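Local coordinates for hypothetical protein PH1789 (Pyrococcus horikoshii, PDB 1WR2) that is of unknown function but belongs to the ATP-grasp family, a fold built from two alpha-beta lobes, at residues A[66-71]-A[103-108]; A[121-126]-A[212-217]; A[136-141]-A[150-155]. All coordinates share one frame; numbering follows the deposited sequence.

Contact 1: A[66-71]-A[103-108]; sequences PQILHK and PDAEIL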
# COMPACT_ATOMS: atom_id res chain seq x y z
N PRO A 66 10.81 -10.26 3.36
CA PRO A 66 11.46 -9.06 3.89
C PRO A 66 12.65 -8.66 3.03
O PRO A 66 13.09 -7.51 3.05
CB PRO A 66 11.89 -9.49 5.29
CG PRO A 66 10.94 -10.60 5.64
CD PRO A 66 10.84 -11.36 4.35
N GLN A 67 13.19 -9.61 2.26
CA GLN A 67 14.34 -9.35 1.40
C GLN A 67 13.94 -8.87 0.02
O GLN A 67 14.79 -8.39 -0.75
CB GLN A 67 15.21 -10.60 1.24
CG GLN A 67 15.95 -11.03 2.48
CD GLN A 67 15.01 -11.42 3.61
OE1 GLN A 67 14.11 -12.23 3.43
NE2 GLN A 67 15.23 -10.83 4.78
N ILE A 68 12.66 -9.00 -0.31
CA ILE A 68 12.17 -8.58 -1.62
C ILE A 68 11.05 -7.57 -1.45
O ILE A 68 9.87 -7.91 -1.62
CB ILE A 68 11.66 -9.79 -2.42
CG1 ILE A 68 12.69 -10.91 -2.39
CG2 ILE A 68 11.37 -9.38 -3.85
CD1 ILE A 68 12.24 -12.18 -3.08
N LEU A 69 11.41 -6.34 -1.11
CA LEU A 69 10.42 -5.29 -0.92
C LEU A 69 9.92 -4.69 -2.24
O LEU A 69 8.74 -4.36 -2.37
CB LEU A 69 11.01 -4.19 -0.03
CG LEU A 69 11.51 -4.63 1.35
CD1 LEU A 69 12.23 -3.47 2.02
CD2 LEU A 69 10.34 -5.12 2.21
N HIS A 70 10.81 -4.55 -3.21
CA HIS A 70 10.44 -4.01 -4.52
C HIS A 70 9.99 -5.18 -5.39
O HIS A 70 10.73 -5.68 -6.24
CB HIS A 70 11.63 -3.30 -5.16
CG HIS A 70 11.29 -2.52 -6.39
ND1 HIS A 70 12.24 -1.88 -7.15
CD2 HIS A 70 10.09 -2.27 -6.98
CE1 HIS A 70 11.64 -1.26 -8.15
NE2 HIS A 70 10.34 -1.48 -8.07
N LYS A 71 8.75 -5.62 -5.17
CA LYS A 71 8.17 -6.74 -5.89
C LYS A 71 8.23 -6.68 -7.42
O LYS A 71 8.57 -7.67 -8.06
CB LYS A 71 6.73 -6.96 -5.43
CG LYS A 71 6.61 -7.30 -3.94
CD LYS A 71 5.17 -7.60 -3.53
CE LYS A 71 4.28 -6.37 -3.62
NZ LYS A 71 4.61 -5.36 -2.57
N PRO A 103 18.49 -15.40 -3.46
CA PRO A 103 18.40 -16.81 -3.06
C PRO A 103 18.36 -17.08 -1.56
O PRO A 103 17.95 -18.16 -1.13
CB PRO A 103 19.61 -17.46 -3.75
CG PRO A 103 20.54 -16.31 -4.02
CD PRO A 103 19.61 -15.20 -4.40
N ASP A 104 18.75 -16.09 -0.76
CA ASP A 104 18.76 -16.25 0.70
C ASP A 104 17.53 -15.62 1.36
O ASP A 104 17.46 -15.50 2.59
CB ASP A 104 20.03 -15.62 1.27
CG ASP A 104 20.09 -14.12 1.02
OD1 ASP A 104 19.92 -13.70 -0.15
OD2 ASP A 104 20.31 -13.37 2.00
N ALA A 105 16.56 -15.22 0.54
CA ALA A 105 15.34 -14.58 1.04
C ALA A 105 14.46 -15.46 1.92
O ALA A 105 14.27 -16.64 1.65
CB ALA A 105 14.52 -14.06 -0.14
N GLU A 106 13.92 -14.86 2.97
CA GLU A 106 12.99 -15.58 3.84
C GLU A 106 11.64 -15.42 3.15
O GLU A 106 11.22 -14.30 2.85
CB GLU A 106 12.95 -14.94 5.24
CG GLU A 106 11.74 -15.36 6.08
CD GLU A 106 11.76 -14.81 7.49
OE1 GLU A 106 12.15 -13.63 7.68
OE2 GLU A 106 11.37 -15.54 8.42
N ILE A 107 10.96 -16.53 2.85
CA ILE A 107 9.66 -16.44 2.20
C ILE A 107 8.58 -16.55 3.26
O ILE A 107 8.41 -17.60 3.88
CB ILE A 107 9.46 -17.55 1.15
CG1 ILE A 107 10.63 -17.57 0.16
CG2 ILE A 107 8.17 -17.32 0.38
CD1 ILE A 107 10.78 -16.31 -0.67
N LEU A 108 7.86 -15.46 3.50
CA LEU A 108 6.81 -15.46 4.51
C LEU A 108 5.50 -16.02 3.99
O LEU A 108 4.60 -16.35 4.77
CB LEU A 108 6.58 -14.04 5.03
CG LEU A 108 7.74 -13.38 5.77
CD1 LEU A 108 7.35 -11.97 6.21
CD2 LEU A 108 8.12 -14.23 6.98
O HOH W 1 14.39 -12.33 7.31
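Gln67 and Ala105 bring two irregular loops together with their CA atoms 5.3 Å apart, and Pro66 follows opposite Glu106 at 6.7 Å. Both loops adjoin strands of the smaller four-stranded sheet of the ATP-grasp fold: 66-71 leaves strand 59-64 and leads into helix 71-74, while 103-108 carries the chain from helix 84-101 into strand 109-114, the neighbour of strand 59-64. The contact thus lies just beyond the ends of two paired strands, at the protein surface. Its main polar link is made by the Gln67 amide, whose OE1 accepts the backbone N of Glu106 at 2.7 Å. The N-H points almost straight at the oxygen, 164°, yet the donor stands above the carbonyl plane of the amide and not on a lone pair. Gln67 gets there by a bend at chi2 (63°), which folds the chain back across Ala105. A glutamine suits this place because one end can accept a main-chain N-H while the other donates. Ala105, with its single methyl, lets the chain lie close: its CB is 3.8 Å from Gln67 CB. The same methyl meets the tip of Ile68, CD1, at 4.2 Å; that isoleucine is buried against Ala98 and Tyr101 of helix 84-101. On the other flank the Pro66 ring, rigid and without an N-H to satisfy, sets its CD 3.3 Å from the carbonyl O of Glu106, an oxygen that also receives Ser65 OG. Leu108 touches the ring with CD1, 3.9 Å from Pro66 CG. The Glu106 side chain runs out extended, and a water closes the circuit, accepting from Gln67 NE2 and donating to Glu106 OE1 at 2.6 Å.

Contact 2: A[121-126]-A[212-217]; sequences EVIIGV and DLNPVF
Ile124 and Leu213 form one hydrogen-bonded pair of this antiparallel ladder, with Leu213 N donating to Ile124 O at 2.8 Å and Ile124 N to Leu213 O at 3.2 Å. The second pair is less even: Val122 N gives a straight bond to Val216 O, 3.0 Å, but the return from Val216 N to Val122 O is weak. Between the two pairs the register slips by one residue, a beta bulge, at the point where the chain turns a corner at Pro215. The cis peptide before this proline probably contributes to the turn, and the ring offers no N-H to the partner strand. A water donates to both Glu121 OE1 and Asn214 OD1, joining the two side chains near the bulge.

Asn214 swings its CG anti to the backbone N (chi1 180°), which brings the amide against the end of Ile123: ND2 is 3.3 Å from Ile123 CD1. Glu121 runs alongside Phe217, its CG 3.6 Å from CE1 at the ring edge, with the carboxylate plane turned 81° from the ring. On the other face the branched, apolar residues suited to a buried strand meet, Val122 CG2 lying 3.7 Å from Val216 CB, while Ile124 CB rests on Leu213 CG. Gly125 and Asp212 form a non-hydrogen-bonded pair, their CA atoms 4.1 Å apart.

Helix 187-203 covers the valine and isoleucine face, Met193 touching Ile124 and Val216, and Val197 touching Leu213. Strand 133-140 pairs with the far edge of 121-126, and strand 225-234 with that of 212-217, so the contact is central to the larger sheet.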
# COMPACT_ATOMS: atom_id res chain seq x y z
N GLU A 121 -5.12 6.95 -10.26
CA GLU A 121 -3.98 6.63 -9.41
C GLU A 121 -3.44 7.84 -8.66
O GLU A 121 -3.15 8.88 -9.26
CB GLU A 121 -2.83 6.03 -10.23
CG GLU A 121 -3.07 4.62 -10.72
CD GLU A 121 -1.79 3.93 -11.15
OE1 GLU A 121 -0.89 3.75 -10.29
OE2 GLU A 121 -1.68 3.58 -12.34
N VAL A 122 -3.33 7.70 -7.34
CA VAL A 122 -2.77 8.76 -6.50
C VAL A 122 -1.77 8.11 -5.56
O VAL A 122 -1.71 6.88 -5.43
CB VAL A 122 -3.85 9.49 -5.65
CG1 VAL A 122 -4.94 10.06 -6.56
CG2 VAL A 122 -4.42 8.57 -4.61
N ILE A 123 -0.96 8.93 -4.91
CA ILE A 123 0.05 8.42 -3.98
C ILE A 123 0.07 9.25 -2.71
O ILE A 123 0.04 10.48 -2.76
CB ILE A 123 1.48 8.49 -4.60
CG1 ILE A 123 1.57 7.58 -5.83
CG2 ILE A 123 2.51 8.07 -3.56
CD1 ILE A 123 2.95 7.63 -6.52
N ILE A 124 0.12 8.58 -1.57
CA ILE A 124 0.21 9.27 -0.29
C ILE A 124 1.49 8.79 0.36
O ILE A 124 1.67 7.59 0.61
CB ILE A 124 -0.98 8.95 0.63
CG1 ILE A 124 -2.25 9.61 0.08
CG2 ILE A 124 -0.69 9.45 2.04
CD1 ILE A 124 -3.52 9.28 0.87
N GLY A 125 2.41 9.72 0.59
CA GLY A 125 3.68 9.38 1.21
C GLY A 125 3.89 10.05 2.55
O GLY A 125 3.29 11.08 2.85
N VAL A 126 4.77 9.46 3.36
CA VAL A 126 5.11 9.97 4.67
C VAL A 126 6.60 9.80 4.91
O VAL A 126 7.17 8.73 4.69
CB VAL A 126 4.33 9.22 5.79
CG1 VAL A 126 4.85 9.62 7.16
CG2 VAL A 126 2.85 9.53 5.68
N ASP A 212 4.20 4.79 2.73
CA ASP A 212 3.42 5.30 1.63
C ASP A 212 2.33 4.32 1.30
O ASP A 212 2.34 3.18 1.76
CB ASP A 212 4.30 5.57 0.39
CG ASP A 212 4.91 4.31 -0.17
OD1 ASP A 212 4.17 3.36 -0.50
OD2 ASP A 212 6.15 4.28 -0.28
N LEU A 213 1.36 4.82 0.54
CA LEU A 213 0.25 4.03 0.08
C LEU A 213 0.44 4.26 -1.41
O LEU A 213 0.23 5.37 -1.89
CB LEU A 213 -1.08 4.63 0.53
CG LEU A 213 -1.29 5.08 1.98
CD1 LEU A 213 -2.79 5.21 2.20
CD2 LEU A 213 -0.70 4.10 2.97
N ASN A 214 0.86 3.22 -2.12
CA ASN A 214 1.15 3.34 -3.54
C ASN A 214 1.17 1.96 -4.18
O ASN A 214 2.03 1.14 -3.86
CB ASN A 214 2.50 4.04 -3.71
CG ASN A 214 2.92 4.21 -5.16
OD1 ASN A 214 2.18 3.87 -6.08
ND2 ASN A 214 4.11 4.76 -5.37
N PRO A 215 0.25 1.70 -5.12
CA PRO A 215 -0.73 2.71 -5.52
C PRO A 215 -2.04 2.72 -4.76
O PRO A 215 -2.33 1.81 -3.98
CB PRO A 215 -0.94 2.42 -7.01
CG PRO A 215 -0.81 0.94 -7.07
CD PRO A 215 0.34 0.62 -6.12
N VAL A 216 -2.81 3.77 -4.99
CA VAL A 216 -4.14 3.93 -4.40
C VAL A 216 -5.02 4.28 -5.60
O VAL A 216 -4.65 5.12 -6.41
CB VAL A 216 -4.21 5.12 -3.42
CG1 VAL A 216 -5.67 5.38 -3.04
CG2 VAL A 216 -3.39 4.84 -2.17
N PHE A 217 -6.17 3.62 -5.72
CA PHE A 217 -7.06 3.93 -6.83
C PHE A 217 -8.21 4.76 -6.27
O PHE A 217 -8.81 4.39 -5.25
CB PHE A 217 -7.64 2.66 -7.48
CG PHE A 217 -6.63 1.83 -8.23
CD1 PHE A 217 -5.50 2.40 -8.80
CD2 PHE A 217 -6.84 0.47 -8.42
CE1 PHE A 217 -4.60 1.64 -9.54
CE2 PHE A 217 -5.95 -0.30 -9.15
CZ PHE A 217 -4.83 0.28 -9.71
O HOH W 2 1.17 4.64 -8.75

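Contact 3: A[136-141]-A[150-155]; sequences IMFGLG and DVTFRL
Strands 133-140 and 152-155 make the outermost antiparallel pair at one end of the six-stranded sheet of this ATP-grasp protein, joined by a short connection that includes helix 145-148. Ile136 and Arg154 form one hydrogen-bonded pair: Ile136 N donates to Arg154 O at 2.9 Å, and Arg154 N returns the bond to Ile136 O at 3.0 Å. Phe138 and Thr152 form the other: Thr152 N donates to Phe138 O at 2.9 Å with an angle of 165°, and Phe138 N returns a bond to Thr152 O. Between them sits the non-hydrogen-bonded pair Met137 and Phe153, whose CA atoms come within 4.3 Å, and the CA-H groups of both lean on carbonyl oxygens across the gap.

On that face Met137 CG lies 3.8 Å from Phe153 CB, touching near the base of the phenylalanine. The ring itself leads away, because chi1 of 83° sets CG between the backbone N and carbonyl carbon; the methionine chain, bent at chi2 and chi3, lays CG and SD against Phe153 CB. The opposite face is more buried. Ile136 brings its CG2 methyl to 3.5 Å from Arg154 O, and the Phe138 ring presents its edge to Thr152 OG1. That hydroxyl donates to the main-chain Met166 O of helix 160-168, a short-range task that threonine, with its hydroxyl on CB, can perform. Arg154 bends at chi2 and chi3, donating from NH1 to Phe153 O and pairing with Glu169.

Gly139 faces Val151 where a side chain would clash with Asp150 O, so its bareness lets the chains close up. Beyond it a water bridges Leu140 N and Asp150 O, 2.7 Å from the latter, extending the ladder as the main-chain bonds stop. Alternating hydrogen-bonded and non-hydrogen-bonded pairs are the mark of an antiparallel sheet, here closing one edge of the larger ATP-grasp sheet.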
# COMPACT_ATOMS: atom_id res chain seq x y z
N ILE A 136 3.29 14.52 5.55
CA ILE A 136 2.47 13.71 4.68
C ILE A 136 2.44 14.39 3.31
O ILE A 136 2.33 15.61 3.22
CB ILE A 136 1.05 13.57 5.27
CG1 ILE A 136 0.21 12.63 4.40
CG2 ILE A 136 0.40 14.95 5.39
CD1 ILE A 136 -1.04 12.11 5.11
N MET A 137 2.58 13.59 2.26
CA MET A 137 2.61 14.08 0.88
C MET A 137 1.47 13.49 0.05
O MET A 137 1.02 12.37 0.30
CB MET A 137 3.92 13.69 0.19
CG MET A 137 5.17 14.48 0.58
SD MET A 137 5.67 14.34 2.32
CE MET A 137 6.51 12.74 2.35
N PHE A 138 1.05 14.24 -0.95
CA PHE A 138 -0.01 13.81 -1.86
C PHE A 138 0.32 14.25 -3.27
O PHE A 138 0.86 15.34 -3.48
CB PHE A 138 -1.35 14.41 -1.47
CG PHE A 138 -2.43 14.15 -2.48
CD1 PHE A 138 -2.99 12.88 -2.60
CD2 PHE A 138 -2.85 15.16 -3.34
CE1 PHE A 138 -3.94 12.62 -3.57
CE2 PHE A 138 -3.81 14.91 -4.32
CZ PHE A 138 -4.36 13.63 -4.44
N GLY A 139 -0.01 13.41 -4.24
CA GLY A 139 0.23 13.72 -5.63
C GLY A 139 -0.32 12.59 -6.47
O GLY A 139 -0.62 11.52 -5.93
N LEU A 140 -0.47 12.79 -7.78
CA LEU A 140 -0.98 11.72 -8.63
C LEU A 140 0.09 10.66 -8.85
O LEU A 140 1.29 10.94 -8.77
CB LEU A 140 -1.43 12.26 -10.00
CG LEU A 140 -2.69 13.12 -10.07
CD1 LEU A 140 -3.07 13.34 -11.52
CD2 LEU A 140 -3.82 12.45 -9.33
N GLY A 141 -0.36 9.44 -9.15
CA GLY A 141 0.57 8.36 -9.39
C GLY A 141 0.82 8.20 -10.88
O GLY A 141 0.74 9.17 -11.64
N ASP A 150 5.13 16.53 -9.11
CA ASP A 150 3.99 17.31 -8.64
C ASP A 150 3.40 16.74 -7.34
O ASP A 150 2.45 15.97 -7.36
CB ASP A 150 2.92 17.35 -9.74
CG ASP A 150 1.70 18.15 -9.35
OD1 ASP A 150 1.85 19.26 -8.79
OD2 ASP A 150 0.58 17.66 -9.64
N VAL A 151 3.99 17.12 -6.22
CA VAL A 151 3.53 16.64 -4.93
C VAL A 151 3.43 17.81 -3.96
O VAL A 151 4.25 18.73 -4.00
CB VAL A 151 4.49 15.58 -4.33
CG1 VAL A 151 4.75 14.48 -5.36
CG2 VAL A 151 5.80 16.24 -3.93
N THR A 152 2.43 17.78 -3.09
CA THR A 152 2.26 18.82 -2.09
C THR A 152 2.46 18.12 -0.75
O THR A 152 2.36 16.89 -0.68
CB THR A 152 0.85 19.45 -2.16
OG1 THR A 152 -0.15 18.43 -1.99
CG2 THR A 152 0.64 20.13 -3.51
N PHE A 153 2.76 18.88 0.30
CA PHE A 153 2.97 18.27 1.61
C PHE A 153 2.43 19.13 2.75
O PHE A 153 2.07 20.30 2.55
CB PHE A 153 4.46 17.97 1.83
CG PHE A 153 5.26 19.16 2.32
CD1 PHE A 153 5.38 19.43 3.68
CD2 PHE A 153 5.89 20.01 1.41
CE1 PHE A 153 6.11 20.53 4.14
CE2 PHE A 153 6.63 21.11 1.86
CZ PHE A 153 6.74 21.37 3.23
N ARG A 154 2.39 18.54 3.94
CA ARG A 154 1.91 19.23 5.13
C ARG A 154 2.53 18.50 6.32
O ARG A 154 2.84 17.31 6.21
CB ARG A 154 0.38 19.13 5.19
CG ARG A 154 -0.36 20.44 5.38
CD ARG A 154 0.14 21.50 4.42
NE ARG A 154 -0.95 22.30 3.87
CZ ARG A 154 -1.04 22.63 2.59
NH1 ARG A 154 -0.11 22.21 1.74
NH2 ARG A 154 -2.05 23.36 2.16
N LEU A 155 2.72 19.19 7.44
CA LEU A 155 3.28 18.52 8.61
C LEU A 155 2.17 17.76 9.33
O LEU A 155 1.03 18.23 9.41
CB LEU A 155 3.94 19.53 9.55
CG LEU A 155 5.18 20.21 8.97
CD1 LEU A 155 5.82 21.12 10.02
CD2 LEU A 155 6.17 19.14 8.52
O HOH W 3 0.37 15.21 -8.89

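Contacts 2 and 3 belong to the same six-stranded sheet and touch directly, since 121-126 and 136-141 are neighbouring strands: Gly125 O meets Met137 N at 2.7 Å and Ile123 N meets Gly139 O at 2.8 Å, both probable hydrogen bonds. Contact 2 is central, its centre about 7 Å from the centre of the chain, and contact 3 lies at the sheet's edge, its centre about 16 Å from it; both rest on main-chain ladders with helices over one face. Contact 1 joins loops at the end of the smaller sheet, on the opposite side of the chain's centre from contact 3. As a surface meeting, it relies on a side-chain amide and a water instead of a ladder.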